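Local coordinates for separin (PDB 5U1T), which is a caspase-like cysteine protease that cleaves the cohesin subunit MCD1/SCC1 at the onset of anaphase, so allowing sister chromatids to separate, at residues A[934-939]-A[1021-1026]; A[946-952]-A[1009-1015]. All blocks are in the same frame, centred on the assembly; numbering follows the deposited sequence.

Contact 1: residues A[934-939]-A[1021-1026]; sequences RVHNMW and QMKELL
The indole of Trp939 meets Met1022 at the six-membered half of the ring system: the methyl CE of Met1022 approaches Trp939 CE3 at a slant, 3.8 Å away, and also touches Trp939 CB. Leu1048 and Thr1049 of helix 1036-1054, together with Ile1142, touch the same side chain, which is buried. The other flat group that takes part is the Gln1021 amide, which lies over the end of Met938 at the more exposed margin of the contact. Methyl CE of Met938 sits 3.3 Å from Gln1021 OE1 and also rests on the aliphatic part of the glutamine.

Met938 gets there by a fully extended chain, with all three torsions near 180°, and so spans the space between the helices. On the way it slides past Met1022 in the opposite direction, Met938 CG lying 3.8 Å from Met1022 SD. Met1022 itself is bent at chi2 (70°), which turns its methyl across Val935, where CE is 3.7 Å from Val935 CG1. The two methyls of Val935 divide the work: CG1 also meets Leu1026 CD2 at 3.8 Å, while CG2 packs on Leu1025 CG at 3.7 Å. Leu1045 of helix 1036-1054 extends this apolar patch on Val935. Arg934 adds only the methylene CG, 4.2 Å from Leu1025 CD2; its guanidinium group is held by salt bridges to Asp916 and Asp919.

The interface is built by van der Waals packing, largely of side chains, with no hydrogen bond or salt bridge between the two segments. The axes of the two short segments approach to 10.5 Å and run nearly antiparallel (166°), an arrangement characteristic of an antiparallel helix pair, here helices 927-946 and 1012-1028 with helix 1036-1054 packed against the first.

Contact 2: residues A[946-952]-A[1009-1015]; sequences LEEDPFF and KFDRIAA
A helix N-cap ties together this contact: Asp949 stands just before helix 950-955, and its carboxylate also takes hold of the chain leading into helix 1012-1028. Oxygen OD1 of Asp949 accepts the capping bond from Phe951 N, 3.0 Å long, while OD2 accepts from Phe1010 N at the same length, 3.0 Å, with an N-H...O angle of 150°. Both donors stand well out of the carboxylate plane. With CG anti to the backbone N (chi1 -179°), Asp949 extends alongside Lys1009, whose CB lies 3.7 Å from Asp949 CG. Replacing Asp949 by alanine is likely to leave Phe951 N and Phe1010 N without the carboxylate that accepts from both and to let the 1009-1011 chain drift from the turn.

Apolar contacts lie beside this polar link. Methyl CD2 of Leu946 lies squarely over the Phe1010 ring, 3.4 Å from its centroid and 4° off the normal, a CH-pi contact; the same methyl covers one face of Phe952, whose opposite face is covered by Phe951. Ala1015 CB touches Phe952 CZ at 3.5 Å and Leu946 CD2 at 3.8 Å. Farther out, Arg1012 NH1 approaches Phe951 CZ obliquely at 4.1 Å. Asp1011 in turn caps helix 1012-1028 through Ala1014 N, so the arrangement is that of two neighbouring helix starts, each with an aspartate N-cap.

Overall arrangement
Helix 1012-1028 serves both contacts, its start in contact 2 and a later part in contact 1, whose centres lie about 17 Å apart. Its partners are consecutive: helix 927-946 runs antiparallel to it in contact 1, and at its far end the chain turns into helix 950-955 for contact 2, which is nested within the loop closed by contact 1. The areas buried are almost equal, and both sites are partly buried, but contact 2 has more exposed residues. Contact 1 is apolar packing of aliphatic, thioether and indole groups; contact 2 adds a carboxylate bond to a loop N-H, beside two capped helix starts, and clustered phenylalanines. Both lie away from the probable catalytic cysteine.

Contact 1: residues A[934-939]-A[1021-1026]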
loop_
_atom_site.group_PDB
_atom_site.type_symbol
_atom_site.label_atom_id
_atom_site.label_comp_id
_atom_site.label_asym_id
_atom_site.label_seq_id
_atom_site.Cartn_x
_atom_site.Cartn_y
_atom_site.Cartn_z
ATOM N N ARG A 934 10.116 -28.070 -17.108
ATOM C CA ARG A 934 10.347 -28.948 -18.246
ATOM C C ARG A 934 11.283 -30.081 -17.849
ATOM O O ARG A 934 10.988 -31.250 -18.092
ATOM C CB ARG A 934 10.914 -28.152 -19.420
ATOM C CG ARG A 934 11.313 -28.985 -20.611
ATOM C CD ARG A 934 11.544 -28.102 -21.813
ATOM N NE ARG A 934 10.314 -27.404 -22.146
ATOM C CZ ARG A 934 10.262 -26.178 -22.663
ATOM N NH1 ARG A 934 9.087 -25.609 -22.927
ATOM N NH2 ARG A 934 11.393 -25.522 -22.915
ATOM N N VAL A 935 12.397 -29.714 -17.214
ATOM C CA VAL A 935 13.339 -30.666 -16.637
ATOM C C VAL A 935 12.624 -31.727 -15.821
ATOM O O VAL A 935 12.781 -32.903 -16.087
ATOM C CB VAL A 935 14.390 -29.970 -15.749
ATOM C CG1 VAL A 935 15.084 -30.982 -14.853
ATOM C CG2 VAL A 935 15.401 -29.228 -16.609
ATOM N N HIS A 936 11.825 -31.323 -14.844
ATOM C CA HIS A 936 11.112 -32.303 -14.028
ATOM C C HIS A 936 10.106 -33.121 -14.847
ATOM O O HIS A 936 9.941 -34.319 -14.629
ATOM C CB HIS A 936 10.412 -31.618 -12.848
ATOM C CG HIS A 936 11.363 -30.973 -11.887
ATOM N ND1 HIS A 936 12.001 -31.674 -10.886
ATOM C CD2 HIS A 936 11.804 -29.694 -11.789
ATOM C CE1 HIS A 936 12.782 -30.854 -10.205
ATOM N NE2 HIS A 936 12.689 -29.650 -10.739
ATOM N N ASN A 937 9.452 -32.491 -15.805
ATOM C CA ASN A 937 8.502 -33.213 -16.629
ATOM C C ASN A 937 9.212 -34.214 -17.526
ATOM O O ASN A 937 8.717 -35.316 -17.784
ATOM C CB ASN A 937 7.681 -32.245 -17.474
ATOM C CG ASN A 937 6.580 -31.592 -16.691
ATOM O OD1 ASN A 937 6.067 -32.167 -15.732
ATOM N ND2 ASN A 937 6.205 -30.384 -17.093
ATOM N N MET A 938 10.374 -33.794 -18.008
ATOM C CA MET A 938 11.209 -34.609 -18.851
ATOM C C MET A 938 11.707 -35.818 -18.043
ATOM O O MET A 938 11.682 -36.957 -18.513
ATOM C CB MET A 938 12.362 -33.766 -19.379
ATOM C CG MET A 938 13.336 -34.474 -20.285
ATOM S SD MET A 938 14.462 -33.239 -21.008
ATOM C CE MET A 938 15.669 -34.251 -21.912
ATOM N N TRP A 939 12.123 -35.566 -16.807
ATOM C CA TRP A 939 12.531 -36.630 -15.910
ATOM C C TRP A 939 11.405 -37.646 -15.620
ATOM O O TRP A 939 11.619 -38.838 -15.785
ATOM C CB TRP A 939 13.063 -36.064 -14.590
ATOM C CG TRP A 939 13.491 -37.164 -13.720
ATOM C CD1 TRP A 939 12.836 -37.664 -12.632
ATOM C CD2 TRP A 939 14.637 -37.983 -13.910
ATOM N NE1 TRP A 939 13.527 -38.730 -12.111
ATOM C CE2 TRP A 939 14.635 -38.947 -12.885
ATOM C CE3 TRP A 939 15.675 -37.986 -14.844
ATOM C CZ2 TRP A 939 15.628 -39.902 -12.765
ATOM C CZ3 TRP A 939 16.663 -38.931 -14.727
ATOM C CH2 TRP A 939 16.637 -39.883 -13.694
ATOM N N GLN A 1021 20.150 -36.362 -23.459
ATOM C CA GLN A 1021 19.265 -35.237 -23.632
ATOM C C GLN A 1021 18.999 -34.601 -22.278
ATOM O O GLN A 1021 19.055 -33.378 -22.117
ATOM C CB GLN A 1021 17.966 -35.706 -24.285
ATOM C CG GLN A 1021 17.088 -34.617 -24.881
ATOM C CD GLN A 1021 15.683 -35.132 -25.182
ATOM O OE1 GLN A 1021 15.227 -36.123 -24.588
ATOM N NE2 GLN A 1021 14.991 -34.466 -26.101
ATOM N N MET A 1022 18.710 -35.455 -21.306
ATOM C CA MET A 1022 18.533 -35.045 -19.931
ATOM C C MET A 1022 19.827 -34.438 -19.357
ATOM O O MET A 1022 19.778 -33.456 -18.626
ATOM C CB MET A 1022 18.071 -36.241 -19.096
ATOM C CG MET A 1022 17.595 -35.907 -17.692
ATOM S SD MET A 1022 16.021 -35.002 -17.641
ATOM C CE MET A 1022 16.090 -34.371 -15.975
ATOM N N LYS A 1023 20.976 -35.013 -19.691
ATOM C CA LYS A 1023 22.256 -34.494 -19.223
ATOM C C LYS A 1023 22.441 -33.054 -19.696
ATOM O O LYS A 1023 22.882 -32.202 -18.928
ATOM C CB LYS A 1023 23.429 -35.373 -19.717
ATOM C CG LYS A 1023 24.819 -34.910 -19.234
ATOM C CD LYS A 1023 25.996 -35.675 -19.847
ATOM C CE LYS A 1023 26.812 -34.817 -20.854
ATOM N NZ LYS A 1023 26.083 -34.366 -22.140
ATOM N N GLU A 1024 22.089 -32.788 -20.953
ATOM C CA GLU A 1024 22.334 -31.487 -21.572
ATOM C C GLU A 1024 21.288 -30.433 -21.211
ATOM O O GLU A 1024 21.594 -29.242 -21.121
ATOM C CB GLU A 1024 22.418 -31.650 -23.081
ATOM C CG GLU A 1024 23.673 -32.384 -23.484
ATOM C CD GLU A 1024 23.555 -33.083 -24.827
ATOM O OE1 GLU A 1024 22.468 -32.971 -25.443
ATOM O OE2 GLU A 1024 24.540 -33.738 -25.262
ATOM N N LEU A 1025 20.050 -30.867 -21.013
ATOM C CA LEU A 1025 19.008 -29.966 -20.560
ATOM C C LEU A 1025 19.328 -29.497 -19.146
ATOM O O LEU A 1025 19.076 -28.341 -18.801
ATOM C CB LEU A 1025 17.640 -30.646 -20.612
ATOM C CG LEU A 1025 16.484 -29.775 -20.130
ATOM C CD1 LEU A 1025 16.387 -28.503 -20.962
ATOM C CD2 LEU A 1025 15.190 -30.554 -20.160
ATOM N N LEU A 1026 19.887 -30.393 -18.331
ATOM C CA LEU A 1026 20.264 -30.038 -16.968
ATOM C C LEU A 1026 21.437 -29.072 -17.007
ATOM O O LEU A 1026 21.589 -28.224 -16.133
ATOM C CB LEU A 1026 20.619 -31.277 -16.140
ATOM C CG LEU A 1026 19.468 -32.107 -15.577
ATOM C CD1 LEU A 1026 19.966 -33.462 -15.129
ATOM C CD2 LEU A 1026 18.808 -31.382 -14.424
#

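Contact 2: residues A[946-952]-A[1009-1015]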
loop_
_atom_site.group_PDB
_atom_site.type_symbol
_atom_site.label_atom_id
_atom_site.label_comp_id
_atom_site.label_asym_id
_atom_site.label_seq_id
_atom_site.Cartn_x
_atom_site.Cartn_y
_atom_site.Cartn_z
ATOM N N LEU A 946 11.665 -45.873 -19.010
ATOM C CA LEU A 946 12.726 -46.828 -18.758
ATOM C C LEU A 946 12.221 -47.878 -17.790
ATOM O O LEU A 946 12.508 -49.071 -17.932
ATOM C CB LEU A 946 13.972 -46.135 -18.196
ATOM C CG LEU A 946 14.666 -45.203 -19.182
ATOM C CD1 LEU A 946 16.009 -44.760 -18.661
ATOM C CD2 LEU A 946 14.780 -45.881 -20.539
ATOM N N GLU A 947 11.428 -47.429 -16.827
ATOM C CA GLU A 947 11.126 -48.257 -15.677
ATOM C C GLU A 947 10.196 -49.414 -15.999
ATOM O O GLU A 947 9.978 -50.275 -15.150
ATOM C CB GLU A 947 10.530 -47.410 -14.560
ATOM C CG GLU A 947 11.161 -47.701 -13.229
ATOM C CD GLU A 947 10.944 -46.593 -12.228
ATOM O OE1 GLU A 947 11.822 -46.419 -11.338
ATOM O OE2 GLU A 947 9.897 -45.894 -12.322
ATOM N N GLU A 948 9.654 -49.455 -17.213
ATOM C CA GLU A 948 8.775 -50.558 -17.563
ATOM C C GLU A 948 9.513 -51.554 -18.428
ATOM O O GLU A 948 8.938 -52.507 -18.947
ATOM C CB GLU A 948 7.515 -50.051 -18.255
ATOM C CG GLU A 948 7.684 -49.565 -19.678
ATOM C CD GLU A 948 6.535 -48.640 -20.072
ATOM O OE1 GLU A 948 6.059 -47.885 -19.187
ATOM O OE2 GLU A 948 6.089 -48.680 -21.248
ATOM N N ASP A 949 10.803 -51.313 -18.589
ATOM C CA ASP A 949 11.720 -52.344 -19.042
ATOM C C ASP A 949 12.391 -52.936 -17.794
ATOM O O ASP A 949 13.076 -52.233 -17.048
ATOM C CB ASP A 949 12.747 -51.772 -20.023
ATOM C CG ASP A 949 13.725 -52.819 -20.539
ATOM O OD1 ASP A 949 13.774 -53.943 -19.993
ATOM O OD2 ASP A 949 14.474 -52.520 -21.496
ATOM N N PRO A 950 12.173 -54.231 -17.553
ATOM C CA PRO A 950 12.793 -54.968 -16.445
ATOM C C PRO A 950 14.290 -54.666 -16.255
ATOM O O PRO A 950 14.748 -54.553 -15.115
ATOM C CB PRO A 950 12.583 -56.426 -16.846
ATOM C CG PRO A 950 11.346 -56.407 -17.647
ATOM C CD PRO A 950 11.309 -55.094 -18.374
ATOM N N PHE A 951 15.029 -54.530 -17.352
ATOM C CA PHE A 951 16.442 -54.175 -17.274
ATOM C C PHE A 951 16.637 -52.857 -16.499
ATOM O O PHE A 951 17.283 -52.849 -15.460
ATOM C CB PHE A 951 17.045 -54.103 -18.685
ATOM C CG PHE A 951 18.475 -53.621 -18.730
ATOM C CD1 PHE A 951 19.520 -54.476 -18.475
ATOM C CD2 PHE A 951 18.763 -52.308 -19.057
ATOM C CE1 PHE A 951 20.822 -54.030 -18.528
ATOM C CE2 PHE A 951 20.051 -51.858 -19.112
ATOM C CZ PHE A 951 21.087 -52.723 -18.851
ATOM N N PHE A 952 16.055 -51.755 -16.958
ATOM C CA PHE A 952 16.249 -50.488 -16.249
ATOM C C PHE A 952 15.565 -50.463 -14.874
ATOM O O PHE A 952 16.099 -49.887 -13.917
ATOM C CB PHE A 952 15.773 -49.324 -17.097
ATOM C CG PHE A 952 16.565 -49.145 -18.348
ATOM C CD1 PHE A 952 17.748 -48.429 -18.332
ATOM C CD2 PHE A 952 16.128 -49.701 -19.546
ATOM C CE1 PHE A 952 18.484 -48.269 -19.487
ATOM C CE2 PHE A 952 16.855 -49.546 -20.703
ATOM C CZ PHE A 952 18.035 -48.830 -20.674
ATOM N N LYS A 1009 12.430 -54.331 -24.186
ATOM C CA LYS A 1009 11.218 -53.553 -23.927
ATOM C C LYS A 1009 11.502 -52.089 -24.184
ATOM O O LYS A 1009 10.680 -51.378 -24.776
ATOM C CB LYS A 1009 10.716 -53.754 -22.502
ATOM C CG LYS A 1009 9.486 -52.911 -22.141
ATOM C CD LYS A 1009 8.194 -53.521 -22.658
ATOM C CE LYS A 1009 7.932 -54.907 -22.052
ATOM N NZ LYS A 1009 6.462 -55.248 -22.086
ATOM N N PHE A 1010 12.687 -51.650 -23.759
ATOM C CA PHE A 1010 13.171 -50.308 -24.109
ATOM C C PHE A 1010 14.510 -50.400 -24.840
ATOM O O PHE A 1010 15.462 -50.963 -24.298
ATOM C CB PHE A 1010 13.310 -49.425 -22.866
ATOM C CG PHE A 1010 13.243 -47.963 -23.173
ATOM C CD1 PHE A 1010 14.292 -47.329 -23.821
ATOM C CD2 PHE A 1010 12.117 -47.218 -22.837
ATOM C CE1 PHE A 1010 14.236 -45.975 -24.125
ATOM C CE2 PHE A 1010 12.054 -45.859 -23.128
ATOM C CZ PHE A 1010 13.121 -45.238 -23.776
ATOM N N ASP A 1011 14.572 -49.858 -26.062
ATOM C CA ASP A 1011 15.779 -49.923 -26.906
ATOM C C ASP A 1011 16.955 -49.192 -26.229
ATOM O O ASP A 1011 16.755 -48.165 -25.583
ATOM C CB ASP A 1011 15.476 -49.334 -28.282
ATOM C CG ASP A 1011 16.684 -49.305 -29.198
ATOM O OD1 ASP A 1011 17.517 -48.393 -29.007
ATOM O OD2 ASP A 1011 16.778 -50.164 -30.136
ATOM N N ARG A 1012 18.167 -49.735 -26.363
ATOM C CA ARG A 1012 19.327 -49.228 -25.628
ATOM C C ARG A 1012 19.848 -47.919 -26.205
ATOM O O ARG A 1012 20.358 -47.067 -25.487
ATOM C CB ARG A 1012 20.466 -50.268 -25.613
ATOM C CG ARG A 1012 21.619 -49.943 -24.633
ATOM C CD ARG A 1012 22.846 -50.849 -24.841
ATOM N NE ARG A 1012 23.701 -50.895 -23.649
ATOM C CZ ARG A 1012 23.521 -51.740 -22.634
ATOM N NH1 ARG A 1012 22.528 -52.625 -22.676
ATOM N NH2 ARG A 1012 24.325 -51.706 -21.580
ATOM N N ILE A 1013 19.747 -47.769 -27.514
ATOM C CA ILE A 1013 20.180 -46.536 -28.157
ATOM C C ILE A 1013 19.199 -45.391 -27.831
ATOM O O ILE A 1013 19.612 -44.275 -27.514
ATOM C CB ILE A 1013 20.329 -46.748 -29.664
ATOM C CG1 ILE A 1013 21.497 -47.702 -29.914
ATOM C CG2 ILE A 1013 20.550 -45.437 -30.386
ATOM C CD1 ILE A 1013 22.769 -47.316 -29.200
ATOM N N ALA A 1014 17.906 -45.695 -27.852
ATOM C CA ALA A 1014 16.902 -44.740 -27.426
ATOM C C ALA A 1014 17.143 -44.286 -25.991
ATOM O O ALA A 1014 16.900 -43.130 -25.639
ATOM C CB ALA A 1014 15.512 -45.338 -27.563
ATOM N N ALA A 1015 17.614 -45.191 -25.151
ATOM C CA ALA A 1015 17.718 -44.861 -23.742
ATOM C C ALA A 1015 18.950 -43.999 -23.515
ATOM O O ALA A 1015 18.915 -43.057 -22.725
ATOM C CB ALA A 1015 17.754 -46.106 -22.905
#